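Local coordinates for protein elongation factor G (Thermus thermophilus, PDB 2DY1) that binds GTP with a magnesium ion and, as a member of the elongation factor G family, probably hydrolyses it during the translocation step of protein synthesis, at residues A[200-203]-A[204-207]; A[236-239]-A[240-244]; A[620-623]-A[624-627]. All coordinates share one frame; numbering follows the deposited sequence.

Contact 1 (A[200-203]-A[204-207]); sequences RVQR and FRQE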
ATOM      1  N   ARG A 200     -42.211  10.779  -4.474  1.00 19.15           N
ATOM      2  CA  ARG A 200     -40.949  10.041  -4.505  1.00 17.10           C
ATOM      3  C   ARG A 200     -40.303  10.058  -3.125  1.00 15.69           C
ATOM      4  O   ARG A 200     -39.760   9.048  -2.677  1.00 20.20           O
ATOM      5  CB  ARG A 200     -39.982  10.635  -5.542  1.00 18.66           C
ATOM      6  CG  ARG A 200     -38.666   9.840  -5.638  1.00 20.42           C
ATOM      7  CD  ARG A 200     -37.881  10.126  -6.921  1.00 18.81           C
ATOM      8  NE  ARG A 200     -37.606  11.551  -7.086  1.00 21.58           N
ATOM      9  CZ  ARG A 200     -36.988  12.080  -8.141  1.00 20.95           C
ATOM     10  NH1 ARG A 200     -36.791  13.393  -8.204  1.00 21.50           N
ATOM     11  NH2 ARG A 200     -36.568  11.295  -9.122  1.00 20.14           N
ATOM     12  N   VAL A 201     -40.353  11.204  -2.450  1.00 18.32           N
ATOM     13  CA  VAL A 201     -39.774  11.303  -1.115  1.00 14.89           C
ATOM     14  C   VAL A 201     -40.464  10.314  -0.188  1.00 19.85           C
ATOM     15  O   VAL A 201     -39.810   9.637   0.612  1.00 22.81           O
ATOM     16  CB  VAL A 201     -39.922  12.712  -0.546  1.00 16.99           C
ATOM     17  CG1 VAL A 201     -39.502  12.732   0.912  1.00 19.26           C
ATOM     18  CG2 VAL A 201     -39.064  13.672  -1.344  1.00 17.85           C
ATOM     19  N   GLN A 202     -41.786  10.226  -0.307  1.00 18.69           N
ATOM     20  CA  GLN A 202     -42.554   9.308   0.524  1.00 23.88           C
ATOM     21  C   GLN A 202     -42.152   7.857   0.263  1.00 21.80           C
ATOM     22  O   GLN A 202     -42.041   7.059   1.196  1.00 22.78           O
ATOM     23  CB  GLN A 202     -44.055   9.495   0.266  1.00 26.59           C
ATOM     24  CG  GLN A 202     -44.833   9.974   1.482  1.00 44.97           C
ATOM     25  CD  GLN A 202     -44.609   9.102   2.711  1.00 48.61           C
ATOM     26  OE1 GLN A 202     -44.692   7.876   2.642  1.00 62.14           O
ATOM     27  NE2 GLN A 202     -44.331   9.736   3.845  1.00 51.47           N
ATOM     28  N   ARG A 203     -41.933   7.516  -1.005  1.00 19.03           N
ATOM     29  CA  ARG A 203     -41.531   6.164  -1.386  1.00 19.89           C
ATOM     30  C   ARG A 203     -40.199   5.818  -0.726  1.00 21.61           C
ATOM     31  O   ARG A 203     -40.025   4.729  -0.166  1.00 19.89           O
ATOM     32  CB  ARG A 203     -41.384   6.080  -2.901  1.00 24.58           C
ATOM     33  CG  ARG A 203     -41.146   4.702  -3.462  1.00 35.28           C
ATOM     34  CD  ARG A 203     -40.658   4.819  -4.903  1.00 44.84           C
ATOM     35  NE  ARG A 203     -41.402   5.828  -5.661  1.00 51.21           N
ATOM     36  CZ  ARG A 203     -40.856   6.598  -6.600  1.00 57.61           C
ATOM     37  NH1 ARG A 203     -39.566   6.473  -6.895  1.00 58.47           N
ATOM     38  NH2 ARG A 203     -41.593   7.501  -7.237  1.00 53.60           N
ATOM     39  N   PHE A 204     -39.247   6.741  -0.804  1.00 18.63           N
ATOM     40  CA  PHE A 204     -37.951   6.492  -0.187  1.00 17.74           C
ATOM     41  C   PHE A 204     -38.073   6.363   1.327  1.00 16.13           C
ATOM     42  O   PHE A 204     -37.361   5.565   1.945  1.00 21.60           O
ATOM     43  CB  PHE A 204     -36.968   7.616  -0.541  1.00 16.08           C
ATOM     44  CG  PHE A 204     -36.227   7.382  -1.825  1.00 17.58           C
ATOM     45  CD1 PHE A 204     -35.098   6.559  -1.861  1.00 16.81           C
ATOM     46  CD2 PHE A 204     -36.676   7.944  -3.014  1.00 16.18           C
ATOM     47  CE1 PHE A 204     -34.444   6.309  -3.055  1.00 19.54           C
ATOM     48  CE2 PHE A 204     -36.025   7.693  -4.204  1.00 19.50           C
ATOM     49  CZ  PHE A 204     -34.907   6.875  -4.227  1.00 17.76           C
ATOM     50  N   ARG A 205     -38.952   7.148   1.936  1.00 17.55           N
ATOM     51  CA  ARG A 205     -39.100   7.061   3.382  1.00 20.80           C
ATOM     52  C   ARG A 205     -39.602   5.673   3.777  1.00 24.09           C
ATOM     53  O   ARG A 205     -39.109   5.068   4.740  1.00 23.20           O
ATOM     54  CB  ARG A 205     -40.060   8.141   3.898  1.00 21.21           C
ATOM     55  CG  ARG A 205     -40.242   8.082   5.398  1.00 25.15           C
ATOM     56  CD  ARG A 205     -41.026   9.235   5.976  1.00 30.02           C
ATOM     57  NE  ARG A 205     -41.077   9.077   7.429  1.00 46.00           N
ATOM     58  CZ  ARG A 205     -41.525   9.990   8.284  1.00 58.21           C
ATOM     59  NH1 ARG A 205     -41.974  11.161   7.844  1.00 63.34           N
ATOM     60  NH2 ARG A 205     -41.517   9.725   9.585  1.00 53.19           N
ATOM     61  N   GLN A 206     -40.573   5.165   3.023  1.00 23.15           N
ATOM     62  CA  GLN A 206     -41.145   3.846   3.287  1.00 28.71           C
ATOM     63  C   GLN A 206     -40.057   2.786   3.146  1.00 28.44           C
ATOM     64  O   GLN A 206     -39.984   1.836   3.924  1.00 26.18           O
ATOM     65  CB  GLN A 206     -42.262   3.529   2.287  1.00 32.05           C
ATOM     66  CG  GLN A 206     -43.343   4.591   2.158  1.00 51.74           C
ATOM     67  CD  GLN A 206     -44.394   4.236   1.109  1.00 59.57           C
ATOM     68  OE1 GLN A 206     -44.068   3.950  -0.048  1.00 59.71           O
ATOM     69  NE2 GLN A 206     -45.663   4.257   1.511  1.00 61.01           N
ATOM     70  N   GLU A 207     -39.226   2.943   2.124  1.00 23.51           N
ATOM     71  CA  GLU A 207     -38.144   2.001   1.883  1.00 24.55           C
ATOM     72  C   GLU A 207     -37.129   2.019   3.018  1.00 22.42           C
ATOM     73  O   GLU A 207     -36.627   0.972   3.412  1.00 24.60           O
ATOM     74  CB  GLU A 207     -37.454   2.321   0.559  1.00 23.87           C
ATOM     75  CG  GLU A 207     -38.270   1.920  -0.661  1.00 28.02           C
ATOM     76  CD  GLU A 207     -37.713   2.488  -1.952  1.00 36.11           C
ATOM     77  OE1 GLU A 207     -36.521   2.868  -1.980  1.00 38.34           O
ATOM     78  OE2 GLU A 207     -38.467   2.546  -2.946  1.00 33.96           O
TER

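Contact 2 (A[236-239]-A[240-244]); sequences KAFH and EAVRR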
ATOM      1  N   LYS A 236     -32.551   3.473  17.416  1.00 23.31           N
ATOM      2  CA  LYS A 236     -31.670   2.461  17.982  1.00 21.24           C
ATOM      3  C   LYS A 236     -31.438   1.310  17.017  1.00 22.47           C
ATOM      4  O   LYS A 236     -30.327   0.800  16.907  1.00 23.55           O
ATOM      5  CB  LYS A 236     -32.237   1.933  19.308  1.00 25.07           C
ATOM      6  CG  LYS A 236     -32.252   2.985  20.416  1.00 32.74           C
ATOM      7  CD  LYS A 236     -32.759   2.431  21.746  1.00 42.27           C
ATOM      8  CE  LYS A 236     -32.684   3.490  22.844  1.00 45.86           C
ATOM      9  NZ  LYS A 236     -33.189   2.998  24.161  1.00 50.00           N
ATOM     10  N   ALA A 237     -32.478   0.898  16.301  1.00 20.56           N
ATOM     11  CA  ALA A 237     -32.326  -0.184  15.350  1.00 17.52           C
ATOM     12  C   ALA A 237     -31.389   0.245  14.213  1.00 17.67           C
ATOM     13  O   ALA A 237     -30.545  -0.532  13.776  1.00 18.30           O
ATOM     14  CB  ALA A 237     -33.682  -0.595  14.790  1.00 20.41           C
ATOM     15  N   PHE A 238     -31.566   1.481  13.753  1.00 19.47           N
ATOM     16  CA  PHE A 238     -30.733   2.060  12.686  1.00 16.90           C
ATOM     17  C   PHE A 238     -29.264   2.023  13.108  1.00 14.43           C
ATOM     18  O   PHE A 238     -28.428   1.492  12.379  1.00 17.20           O
ATOM     19  CB  PHE A 238     -31.165   3.505  12.427  1.00 17.74           C
ATOM     20  CG  PHE A 238     -30.213   4.288  11.547  1.00 15.18           C
ATOM     21  CD1 PHE A 238     -30.015   3.925  10.228  1.00 20.10           C
ATOM     22  CD2 PHE A 238     -29.547   5.397  12.053  1.00 21.15           C
ATOM     23  CE1 PHE A 238     -29.149   4.672   9.397  1.00 18.00           C
ATOM     24  CE2 PHE A 238     -28.678   6.150  11.235  1.00 20.13           C
ATOM     25  CZ  PHE A 238     -28.488   5.782   9.913  1.00 19.06           C
ATOM     26  N   HIS A 239     -28.970   2.560  14.284  1.00 18.15           N
ATOM     27  CA  HIS A 239     -27.592   2.589  14.800  1.00 16.72           C
ATOM     28  C   HIS A 239     -27.014   1.182  14.925  1.00 17.80           C
ATOM     29  O   HIS A 239     -25.854   0.930  14.590  1.00 19.41           O
ATOM     30  CB  HIS A 239     -27.556   3.265  16.171  1.00 18.81           C
ATOM     31  CG  HIS A 239     -26.170   3.536  16.672  1.00 20.19           C
ATOM     32  ND1 HIS A 239     -25.454   4.664  16.317  1.00 19.82           N
ATOM     33  CD2 HIS A 239     -25.363   2.821  17.490  1.00 18.72           C
ATOM     34  CE1 HIS A 239     -24.267   4.628  16.897  1.00 16.93           C
ATOM     35  NE2 HIS A 239     -24.186   3.520  17.615  1.00 21.25           N
ATOM     36  N   GLU A 240     -27.833   0.246  15.396  1.00 16.53           N
ATOM     37  CA  GLU A 240     -27.366  -1.114  15.570  1.00 15.27           C
ATOM     38  C   GLU A 240     -27.108  -1.797  14.236  1.00 14.22           C
ATOM     39  O   GLU A 240     -26.148  -2.558  14.087  1.00 17.93           O
ATOM     40  CB  GLU A 240     -28.410  -1.881  16.409  1.00 18.05           C
ATOM     41  CG  GLU A 240     -28.031  -3.287  16.790  1.00 30.45           C
ATOM     42  CD  GLU A 240     -26.811  -3.371  17.689  1.00 30.30           C
ATOM     43  OE1 GLU A 240     -26.406  -2.348  18.293  1.00 29.80           O
ATOM     44  OE2 GLU A 240     -26.269  -4.488  17.794  1.00 39.07           O
ATOM     45  N   ALA A 241     -27.944  -1.513  13.238  1.00 15.20           N
ATOM     46  CA  ALA A 241     -27.751  -2.123  11.938  1.00 12.06           C
ATOM     47  C   ALA A 241     -26.464  -1.606  11.278  1.00 11.97           C
ATOM     48  O   ALA A 241     -25.749  -2.364  10.630  1.00 13.96           O
ATOM     49  CB  ALA A 241     -28.951  -1.840  11.015  1.00 16.09           C
ATOM     50  N   VAL A 242     -26.206  -0.310  11.422  1.00 15.55           N
ATOM     51  CA  VAL A 242     -24.999   0.260  10.820  1.00 11.63           C
ATOM     52  C   VAL A 242     -23.779  -0.316  11.539  1.00 12.14           C
ATOM     53  O   VAL A 242     -22.797  -0.675  10.891  1.00 13.51           O
ATOM     54  CB  VAL A 242     -25.013   1.799  10.902  1.00 12.38           C
ATOM     55  CG1 VAL A 242     -23.676   2.381  10.342  1.00 12.25           C
ATOM     56  CG2 VAL A 242     -26.170   2.330  10.054  1.00 15.39           C
ATOM     57  N   ARG A 243     -23.864  -0.414  12.863  1.00 12.26           N
ATOM     58  CA  ARG A 243     -22.775  -0.978  13.664  1.00 14.96           C
ATOM     59  C   ARG A 243     -22.367  -2.374  13.166  1.00 15.35           C
ATOM     60  O   ARG A 243     -21.176  -2.713  13.147  1.00 17.08           O
ATOM     61  CB  ARG A 243     -23.187  -1.063  15.139  1.00 16.68           C
ATOM     62  CG  ARG A 243     -22.071  -1.594  16.057  1.00 19.46           C
ATOM     63  CD  ARG A 243     -22.549  -1.746  17.494  1.00 21.96           C
ATOM     64  NE  ARG A 243     -23.453  -2.890  17.669  1.00 26.07           N
ATOM     65  CZ  ARG A 243     -23.084  -4.171  17.635  1.00 31.98           C
ATOM     66  NH1 ARG A 243     -21.817  -4.513  17.428  1.00 30.56           N
ATOM     67  NH2 ARG A 243     -23.987  -5.125  17.835  1.00 29.56           N
ATOM     68  N   ARG A 244     -23.358  -3.180  12.768  1.00 16.52           N
ATOM     69  CA  ARG A 244     -23.141  -4.543  12.299  1.00 16.76           C
ATOM     70  C   ARG A 244     -22.848  -4.675  10.805  1.00 19.18           C
ATOM     71  O   ARG A 244     -22.687  -5.780  10.280  1.00 20.49           O
ATOM     72  CB  ARG A 244     -24.365  -5.401  12.669  1.00 14.77           C
ATOM     73  CG  ARG A 244     -24.561  -5.581  14.154  1.00 17.78           C
ATOM     74  CD  ARG A 244     -25.908  -6.247  14.440  1.00 30.37           C
ATOM     75  NE  ARG A 244     -25.993  -6.719  15.818  1.00 36.84           N
ATOM     76  CZ  ARG A 244     -27.120  -6.790  16.521  1.00 45.81           C
ATOM     77  NH1 ARG A 244     -28.271  -6.416  15.980  1.00 44.62           N
ATOM     78  NH2 ARG A 244     -27.092  -7.235  17.771  1.00 48.74           N
TER

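Contact 3 (A[620-623]-A[624-627]); sequences AEVL and EYYK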
ATOM      1  N   ALA A 620      13.758  -7.705 -18.987  1.00 23.33           N
ATOM      2  CA  ALA A 620      14.495  -6.604 -19.583  1.00 21.18           C
ATOM      3  C   ALA A 620      13.643  -5.741 -20.505  1.00 20.65           C
ATOM      4  O   ALA A 620      14.038  -4.633 -20.849  1.00 29.16           O
ATOM      5  CB  ALA A 620      15.695  -7.147 -20.352  1.00 30.82           C
ATOM      6  N   GLU A 621      12.486  -6.254 -20.900  1.00 22.88           N
ATOM      7  CA  GLU A 621      11.609  -5.514 -21.804  1.00 31.41           C
ATOM      8  C   GLU A 621      10.451  -4.837 -21.086  1.00 33.68           C
ATOM      9  O   GLU A 621       9.669  -4.119 -21.717  1.00 32.28           O
ATOM     10  CB  GLU A 621      11.034  -6.460 -22.862  1.00 38.23           C
ATOM     11  CG  GLU A 621      12.074  -7.127 -23.739  1.00 48.58           C
ATOM     12  CD  GLU A 621      12.893  -6.124 -24.514  1.00 55.54           C
ATOM     13  OE1 GLU A 621      12.299  -5.353 -25.298  1.00 57.66           O
ATOM     14  OE2 GLU A 621      14.128  -6.102 -24.336  1.00 61.24           O
ATOM     15  N   VAL A 622      10.337  -5.054 -19.776  1.00 31.06           N
ATOM     16  CA  VAL A 622       9.228  -4.496 -19.003  1.00 26.05           C
ATOM     17  C   VAL A 622       9.585  -3.848 -17.665  1.00 25.51           C
ATOM     18  O   VAL A 622       8.729  -3.743 -16.795  1.00 24.79           O
ATOM     19  CB  VAL A 622       8.174  -5.584 -18.696  1.00 25.36           C
ATOM     20  CG1 VAL A 622       7.419  -5.969 -19.969  1.00 26.97           C
ATOM     21  CG2 VAL A 622       8.858  -6.810 -18.090  1.00 28.58           C
ATOM     22  N   LEU A 623      10.823  -3.409 -17.491  1.00 22.73           N
ATOM     23  CA  LEU A 623      11.191  -2.804 -16.217  1.00 25.07           C
ATOM     24  C   LEU A 623      10.465  -1.485 -15.974  1.00 23.03           C
ATOM     25  O   LEU A 623      10.347  -1.033 -14.833  1.00 22.12           O
ATOM     26  CB  LEU A 623      12.698  -2.613 -16.137  1.00 24.92           C
ATOM     27  CG  LEU A 623      13.447  -3.907 -15.795  1.00 30.35           C
ATOM     28  CD1 LEU A 623      14.928  -3.719 -16.022  1.00 36.20           C
ATOM     29  CD2 LEU A 623      13.168  -4.287 -14.348  1.00 30.98           C
ATOM     30  N   GLU A 624       9.989  -0.857 -17.047  1.00 23.34           N
ATOM     31  CA  GLU A 624       9.242   0.385 -16.898  1.00 21.08           C
ATOM     32  C   GLU A 624       7.873   0.256 -17.523  1.00 23.62           C
ATOM     33  O   GLU A 624       7.291   1.246 -17.963  1.00 24.62           O
ATOM     34  CB  GLU A 624       9.984   1.569 -17.522  1.00 26.04           C
ATOM     35  CG  GLU A 624      11.253   1.913 -16.783  1.00 23.80           C
ATOM     36  CD  GLU A 624      11.708   3.324 -17.026  1.00 30.19           C
ATOM     37  OE1 GLU A 624      11.926   3.692 -18.199  1.00 24.90           O
ATOM     38  OE2 GLU A 624      11.855   4.069 -16.038  1.00 26.95           O
ATOM     39  N   TYR A 625       7.344  -0.963 -17.552  1.00 21.04           N
ATOM     40  CA  TYR A 625       6.027  -1.176 -18.120  1.00 26.56           C
ATOM     41  C   TYR A 625       5.027  -0.322 -17.329  1.00 25.79           C
ATOM     42  O   TYR A 625       4.066   0.198 -17.892  1.00 25.81           O
ATOM     43  CB  TYR A 625       5.651  -2.663 -18.048  1.00 27.99           C
ATOM     44  CG  TYR A 625       4.463  -3.040 -18.910  1.00 28.79           C
ATOM     45  CD1 TYR A 625       3.323  -3.613 -18.347  1.00 29.67           C
ATOM     46  CD2 TYR A 625       4.479  -2.820 -20.291  1.00 34.88           C
ATOM     47  CE1 TYR A 625       2.217  -3.956 -19.141  1.00 28.73           C
ATOM     48  CE2 TYR A 625       3.380  -3.156 -21.091  1.00 31.55           C
ATOM     49  CZ  TYR A 625       2.259  -3.722 -20.509  1.00 36.42           C
ATOM     50  OH  TYR A 625       1.175  -4.050 -21.291  1.00 32.50           O
ATOM     51  N   TYR A 626       5.277  -0.148 -16.030  1.00 22.48           N
ATOM     52  CA  TYR A 626       4.382   0.643 -15.191  1.00 23.77           C
ATOM     53  C   TYR A 626       4.227   2.078 -15.699  1.00 19.58           C
ATOM     54  O   TYR A 626       3.196   2.701 -15.470  1.00 24.44           O
ATOM     55  CB  TYR A 626       4.851   0.645 -13.718  1.00 19.44           C
ATOM     56  CG  TYR A 626       6.099   1.454 -13.419  1.00 15.99           C
ATOM     57  CD1 TYR A 626       7.371   0.957 -13.714  1.00 18.51           C
ATOM     58  CD2 TYR A 626       6.007   2.708 -12.804  1.00 16.17           C
ATOM     59  CE1 TYR A 626       8.511   1.677 -13.401  1.00 15.05           C
ATOM     60  CE2 TYR A 626       7.149   3.443 -12.488  1.00 19.27           C
ATOM     61  CZ  TYR A 626       8.396   2.919 -12.786  1.00 18.87           C
ATOM     62  OH  TYR A 626       9.519   3.635 -12.446  1.00 17.22           O
ATOM     63  N   LYS A 627       5.236   2.594 -16.399  1.00 19.14           N
ATOM     64  CA  LYS A 627       5.170   3.962 -16.922  1.00 19.51           C
ATOM     65  C   LYS A 627       4.406   4.047 -18.237  1.00 25.36           C
ATOM     66  O   LYS A 627       3.778   5.061 -18.529  1.00 28.51           O
ATOM     67  CB  LYS A 627       6.576   4.538 -17.140  1.00 22.06           C
ATOM     68  CG  LYS A 627       7.345   4.864 -15.866  1.00 20.74           C
ATOM     69  CD  LYS A 627       8.640   5.612 -16.181  1.00 24.58           C
ATOM     70  CE  LYS A 627       9.394   5.957 -14.912  1.00 22.44           C
ATOM     71  NZ  LYS A 627      10.720   6.599 -15.196  1.00 25.60           N
TER
HETATM   72  O   HOH W   1       9.994  -1.307 -19.970  1.00 31.16           O
HETATM   73  O   HOH W   2       6.930  -2.234 -14.690  1.00 21.85           O

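Contact 1 (A[200-203]-A[204-207])
R200 sets its aliphatic stem along F204, one helical turn further on: CG of R200 lies in the plane of the ring, 3.7 Å from CE2 at its edge, and the two side chains run the same way. A first torsion that puts CG anti to the backbone N (chi1 -178°) places it at that edge, and the bend at chi3 (56°) turns the guanidinium toward a salt bridge with E197 and a cation-pi contact with Y143. The carbonyl of R200 accepts F204 N at 3.0 Å, and V201 O takes R205 N in the same i to i+4 manner that defines an alpha-helix. Q202 bends at chi2, and its amide oxygen OE1 lies against the CG methylene of Q206 at 3.6 Å, the two amides crossing at about a right angle. R203 and E207 lie alongside each other, CG of R203 3.5 Å from OE2 of E207, yet R203 NE stays 5.2 Å from E207 OE2; they form no salt bridge, and any attraction is probably weak. The turn belongs to helix 198-213 at the surface of the GTP-binding domain, where F204 rests on P158 and L161 of strand 156-165 and on V175, while V201 packs on V193.

Contact 2 (A[236-239]-A[240-244])
F238 offers one face of its ring to V242, whose CG2 stands over it in a CH-pi contact, 4.2 Å from the ring centroid and 25° off the normal. This is an i to i+4 pair on the inner side of an alpha-helix, 231-243, in the GTP-binding domain of the P-loop class. The two side chains point the same way, and the branching of V242 explains the overlap: CG1 is anti to the backbone N (chi1 176°), which turns CG2 back toward the preceding turn and the phenyl group. Both residues also touch P249 of strand 248-252, while F238 meets A271 of helix 261-271 and I212 of helix 198-213.

Beneath them the main chain is regular. V242 N reaches F238 O at 3.0 Å, nearly along the C=O axis, and E240, A241 and R243 give their N-H groups to K236, A237 and H239. The buried A237 also meets I212, and A241 touches T215 and L247. H239 departs from this apolar side; its ND1 bonds to the carbonyl of E270 and its NE2 to the carboxylate of E277, so both ring nitrogens are satisfied and the imidazole is held against rotation.

On the outer side E240 bends at chi2 toward the helix end and pairs with R243 in a salt bridge. A further approach of R243 and R244 to OE2 is doubtful, but the other oxygen is clear: R243 NE points at E240 OE1 at 3.1 Å with an N-H...O angle of 176°, in the guanidinium plane yet above that of the carboxylate.

Contact 3 (A[620-623]-A[624-627])
The Y626 ring meets the backbone oxygen of L623 at its edge, in the ring plane, with CE1 3.6 Å from L623 O; water 2 also lies at the edge, and CG of K627 covers one face toward the rim. The first torsion swings the Y626 ring back so that its edge meets this oxygen: CG sits between the backbone N and the carbonyl carbon (chi1 72°), an uncommon choice in a helix, and the ring also touches Y639 of strand 638-648. The Y625 ring goes the other way, into the domain, where it packs against V590 and L594 of helix 587-596 and against L578 and V580 of strand 569-583. Its CB remains near the turn, 3.9 Å from CB of V622, which itself rests on L641.

Behind these side chains lies a type I beta turn from V622 to Y625. Y625 N bonds to V622 O at 3.2 Å, approaching from above the carbonyl plane. Water 2 joins the same V622 oxygen to Y626 N, extending the turn's grip into the first helical residues. Water 1 accepts from E624 N at 3.0 Å and donates weakly to E621 O, a carbonyl also bonded by R597.

E624 occupies the N-cap position, and its extended side chain runs forward to K627, whose NZ forms a salt bridge with E624 OE2 at 2.9 Å from above the carboxylate plane. With an alanine here, the K627 ammonium would probably lose its carboxylate mate and its chain would be freer to turn. The beta turn leads through this N-cap position from strand 610-618 into helix 625-633, the second helix of a beta-alpha-beta-beta-alpha-beta order consistent with a ferredoxin-like C-terminal domain.

Together the three contacts illustrate one principle, that neighbouring residues on a turn or helix can face different surroundings. Contacts 1 and 2 belong to the GTP-binding domain, on helices 198-213 and 231-243; the contact centres are about 20 Å apart and the nearest atoms about 10 Å apart. They do not touch, although helix 198-213, which carries contact 1, also packs against contact 2. Contact 3 lies in the C-terminal domain, its centre about 53 Å from that of contact 1 and about 48 Å from that of contact 2. None reaches the nucleotide pocket, where T23 and T61 bind the magnesium ion beside GTP.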